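Local coordinates for thiol peroxidase (Mycobacterium tuberculosis, PDB 1XVQ), which probably reduces hydrogen peroxide and organic hydroperoxides to water and alcohols at the expense of thioredoxin, protecting the cell against oxidative stress, at residues A[52-57]-A[82-87]. Residues are numbered along the deposited sequence; the frame is centred on the assembly and turned at random.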
ATOM      1  N   PHE A  52      -2.651  -2.823  -2.131  1.00  9.88           N
ATOM      2  CA  PHE A  52      -3.631  -3.848  -2.517  1.00 11.77           C
ATOM      3  C   PHE A  52      -3.225  -4.805  -3.641  1.00 10.63           C
ATOM      4  O   PHE A  52      -2.453  -4.455  -4.536  1.00 10.74           O
ATOM      5  CB  PHE A  52      -4.908  -3.201  -3.048  1.00 12.60           C
ATOM      6  CG  PHE A  52      -5.544  -2.208  -2.119  1.00 13.83           C
ATOM      7  CD1 PHE A  52      -6.693  -2.544  -1.415  1.00 15.24           C
ATOM      8  CD2 PHE A  52      -5.017  -0.922  -1.984  1.00 16.22           C
ATOM      9  CE1 PHE A  52      -7.326  -1.607  -0.580  1.00 16.38           C
ATOM     10  CE2 PHE A  52      -5.638   0.021  -1.156  1.00 20.75           C
ATOM     11  CZ  PHE A  52      -6.801  -0.328  -0.450  1.00 14.84           C
ATOM     12  N   PRO A  53      -3.776  -6.022  -3.616  1.00  9.46           N
ATOM     13  CA  PRO A  53      -3.460  -6.978  -4.683  1.00 12.71           C
ATOM     14  C   PRO A  53      -4.027  -6.361  -5.961  1.00 12.99           C
ATOM     15  O   PRO A  53      -3.447  -6.479  -7.038  1.00 12.87           O
ATOM     16  CB  PRO A  53      -4.200  -8.236  -4.258  1.00 13.74           C
ATOM     17  CG  PRO A  53      -4.111  -8.177  -2.738  1.00 12.85           C
ATOM     18  CD  PRO A  53      -4.316  -6.711  -2.413  1.00 12.28           C
ATOM     19  N   SER A  54      -5.179  -5.707  -5.845  1.00 13.93           N
ATOM     20  CA  SER A  54      -5.750  -5.028  -6.992  1.00 15.42           C
ATOM     21  C   SER A  54      -6.807  -4.020  -6.542  1.00 17.10           C
ATOM     22  O   SER A  54      -7.534  -4.263  -5.566  1.00 19.23           O
ATOM     23  CB  SER A  54      -6.371  -6.029  -7.972  1.00 12.52           C
ATOM     24  OG  SER A  54      -6.928  -5.324  -9.076  1.00 15.09           O
ATOM     25  N   VAL A  55      -6.874  -2.890  -7.225  1.00 17.30           N
ATOM     26  CA  VAL A  55      -7.879  -1.878  -6.885  1.00 18.46           C
ATOM     27  C   VAL A  55      -8.775  -1.793  -8.104  1.00 21.83           C
ATOM     28  O   VAL A  55      -9.490  -0.802  -8.291  1.00 22.55           O
ATOM     29  CB  VAL A  55      -7.249  -0.475  -6.628  1.00 20.42           C
ATOM     30  CG1 VAL A  55      -6.236  -0.553  -5.503  1.00 19.73           C
ATOM     31  CG2 VAL A  55      -6.600   0.053  -7.907  1.00 24.57           C
ATOM     32  N   ASP A  56      -8.711  -2.824  -8.945  1.00 21.21           N
ATOM     33  CA  ASP A  56      -9.501  -2.847 -10.170  1.00 27.84           C
ATOM     34  C   ASP A  56     -10.778  -3.612  -9.888  1.00 29.09           C
ATOM     35  O   ASP A  56     -10.918  -4.787 -10.234  1.00 32.18           O
ATOM     36  CB  ASP A  56      -8.705  -3.496 -11.310  1.00 25.47           C
ATOM     37  CG  ASP A  56      -9.415  -3.399 -12.655  1.00 27.84           C
ATOM     38  OD1 ASP A  56      -8.775  -3.723 -13.678  1.00 20.81           O
ATOM     39  OD2 ASP A  56     -10.604  -3.004 -12.686  1.00 22.61           O
ATOM     40  N   THR A  57     -11.696  -2.916  -9.227  1.00 33.09           N
ATOM     41  CA  THR A  57     -12.991  -3.459  -8.838  1.00 36.41           C
ATOM     42  C   THR A  57     -14.000  -2.326  -8.689  1.00 39.43           C
ATOM     43  O   THR A  57     -13.662  -1.245  -8.213  1.00 39.59           O
ATOM     44  CB  THR A  57     -12.916  -4.188  -7.481  1.00 37.18           C
ATOM     45  OG1 THR A  57     -14.248  -4.427  -7.000  1.00 38.05           O
ATOM     46  CG2 THR A  57     -12.161  -3.333  -6.451  1.00 36.93           C
ATOM     47  N   SER A  82      -0.719  -0.544  -6.086  1.00 10.13           N
ATOM     48  CA  SER A  82      -0.996  -1.900  -6.550  1.00  8.34           C
ATOM     49  C   SER A  82      -0.232  -2.160  -7.830  1.00  8.15           C
ATOM     50  O   SER A  82       0.386  -1.242  -8.394  1.00 10.40           O
ATOM     51  CB  SER A  82      -2.492  -2.093  -6.820  1.00 10.96           C
ATOM     52  OG  SER A  82      -2.884  -1.469  -8.040  1.00 12.44           O
ATOM     53  N   LYS A  83      -0.276  -3.410  -8.289  1.00  9.05           N
ATOM     54  CA  LYS A  83       0.391  -3.778  -9.526  1.00  9.73           C
ATOM     55  C   LYS A  83      -0.498  -3.531 -10.743  1.00 13.13           C
ATOM     56  O   LYS A  83      -0.095  -3.803 -11.855  1.00 12.36           O
ATOM     57  CB  LYS A  83       0.836  -5.243  -9.475  1.00 12.19           C
ATOM     58  CG  LYS A  83       2.101  -5.433  -8.657  1.00 11.12           C
ATOM     59  CD  LYS A  83       3.333  -5.041  -9.472  1.00 12.67           C
ATOM     60  CE  LYS A  83       4.637  -5.344  -8.695  1.00 11.93           C
ATOM     61  NZ  LYS A  83       5.846  -5.065  -9.594  1.00 11.68           N
ATOM     62  N   ASP A  84      -1.705  -3.008 -10.537  1.00 10.47           N
ATOM     63  CA  ASP A  84      -2.553  -2.687 -11.683  1.00 10.57           C
ATOM     64  C   ASP A  84      -1.851  -1.604 -12.498  1.00 12.64           C
ATOM     65  O   ASP A  84      -1.127  -0.773 -11.941  1.00 13.69           O
ATOM     66  CB  ASP A  84      -3.905  -2.106 -11.247  1.00  9.45           C
ATOM     67  CG  ASP A  84      -4.693  -3.020 -10.344  1.00 10.25           C
ATOM     68  OD1 ASP A  84      -4.816  -2.716  -9.134  1.00 15.29           O
ATOM     69  OD2 ASP A  84      -5.229  -4.034 -10.832  1.00 14.28           O
ATOM     70  N   LEU A  85      -2.064  -1.597 -13.811  1.00 11.30           N
ATOM     71  CA  LEU A  85      -1.454  -0.564 -14.636  1.00 10.85           C
ATOM     72  C   LEU A  85      -2.190   0.735 -14.302  1.00 14.32           C
ATOM     73  O   LEU A  85      -3.331   0.701 -13.818  1.00 14.40           O
ATOM     74  CB  LEU A  85      -1.634  -0.862 -16.131  1.00 15.47           C
ATOM     75  CG  LEU A  85      -0.887  -2.076 -16.686  1.00 13.85           C
ATOM     76  CD1 LEU A  85      -0.946  -2.047 -18.215  1.00 15.43           C
ATOM     77  CD2 LEU A  85       0.547  -2.066 -16.210  1.00 13.87           C
ATOM     78  N   PRO A  86      -1.552   1.888 -14.571  1.00 14.06           N
ATOM     79  CA  PRO A  86      -2.172   3.186 -14.285  1.00 19.99           C
ATOM     80  C   PRO A  86      -3.565   3.307 -14.904  1.00 22.50           C
ATOM     81  O   PRO A  86      -4.492   3.851 -14.281  1.00 21.36           O
ATOM     82  CB  PRO A  86      -1.190   4.174 -14.896  1.00 17.39           C
ATOM     83  CG  PRO A  86       0.115   3.530 -14.682  1.00 17.45           C
ATOM     84  CD  PRO A  86      -0.170   2.070 -15.045  1.00 14.44           C
ATOM     85  N   PHE A  87      -3.704   2.777 -16.117  1.00 23.38           N
ATOM     86  CA  PHE A  87      -4.965   2.837 -16.844  1.00 25.09           C
ATOM     87  C   PHE A  87      -6.129   2.262 -16.046  1.00 23.63           C
ATOM     88  O   PHE A  87      -7.235   2.792 -16.095  1.00 26.59           O
ATOM     89  CB  PHE A  87      -4.858   2.088 -18.187  1.00 23.07           C
ATOM     90  CG  PHE A  87      -3.565   2.309 -18.910  1.00 23.88           C
ATOM     91  CD1 PHE A  87      -3.144   3.594 -19.249  1.00 25.28           C
ATOM     92  CD2 PHE A  87      -2.737   1.223 -19.224  1.00 21.62           C
ATOM     93  CE1 PHE A  87      -1.917   3.806 -19.883  1.00 25.01           C
ATOM     94  CE2 PHE A  87      -1.514   1.427 -19.857  1.00 19.33           C
ATOM     95  CZ  PHE A  87      -1.098   2.714 -20.188  1.00 23.67           C
TER
HETATM   96  O   HOH W   1      -1.038  -5.458  -6.511  1.00  8.66           O
HETATM   97  O   HOH W   2      -6.134  -4.252 -13.471  1.00 17.86           O
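Asp84 reaches across to Ser54 and Val55 and grips both through its carboxylate. Its CB points at the 52-57 loop, and chi1 of -58°, with CG beside its own backbone N, delivers CG to about 3.5 Å from Ser54 OG. From there the two oxygens divide the work. OD1 takes the backbone N-H of Val55 at 2.8 Å from N, a nearly straight bond (166°) arriving on the syn side but tilted out of the carboxylate plane. From the opposite face, on the anti side, Ser82 OG donates to the same OD1; Ser82 OG also accepts the backbone N-H of Asp84, forming an ST turn, and is hydrogen-bonded to Gln89 NE2 in helix 86-89. The CG2 methyl of Val55 lies 3.5 Å from Asp84 OD1, beside these bonds. Asp84 OD2 receives the hydroxyl of Ser54, OG to OD2 2.8 Å, on its syn lone pair. Ser54 OG in turn accepts the N-H of Asp56, a second ST turn, so each serine relays between the carboxylate and a backbone amide. In this thioredoxin fold, the pairing ties the loop that runs from central strand 47-51 to helix 62-73, the helix just beyond the predicted peroxidatic Cys60, to the chain following strand 77-78, which runs parallel to 47-51. Past Asp84 OD2 stands CB of Asp56 at 3.5 Å; the Asp56 carboxylate is 4.6 Å away, OD1 to Asp84 OD2, and a water donating to both oxygens bridges these like charges; an ammonium ion, probably from the crystallisation liquor, also bonds Asp56 OD1 and may ease the repulsion. At the other end, CB of Ser82 packs 3.3 Å from Phe52 O. A second water joins the two backbones there, donating to the carbonyls of Phe52 and Pro53 and accepting from Lys83 N at 2.8 Å.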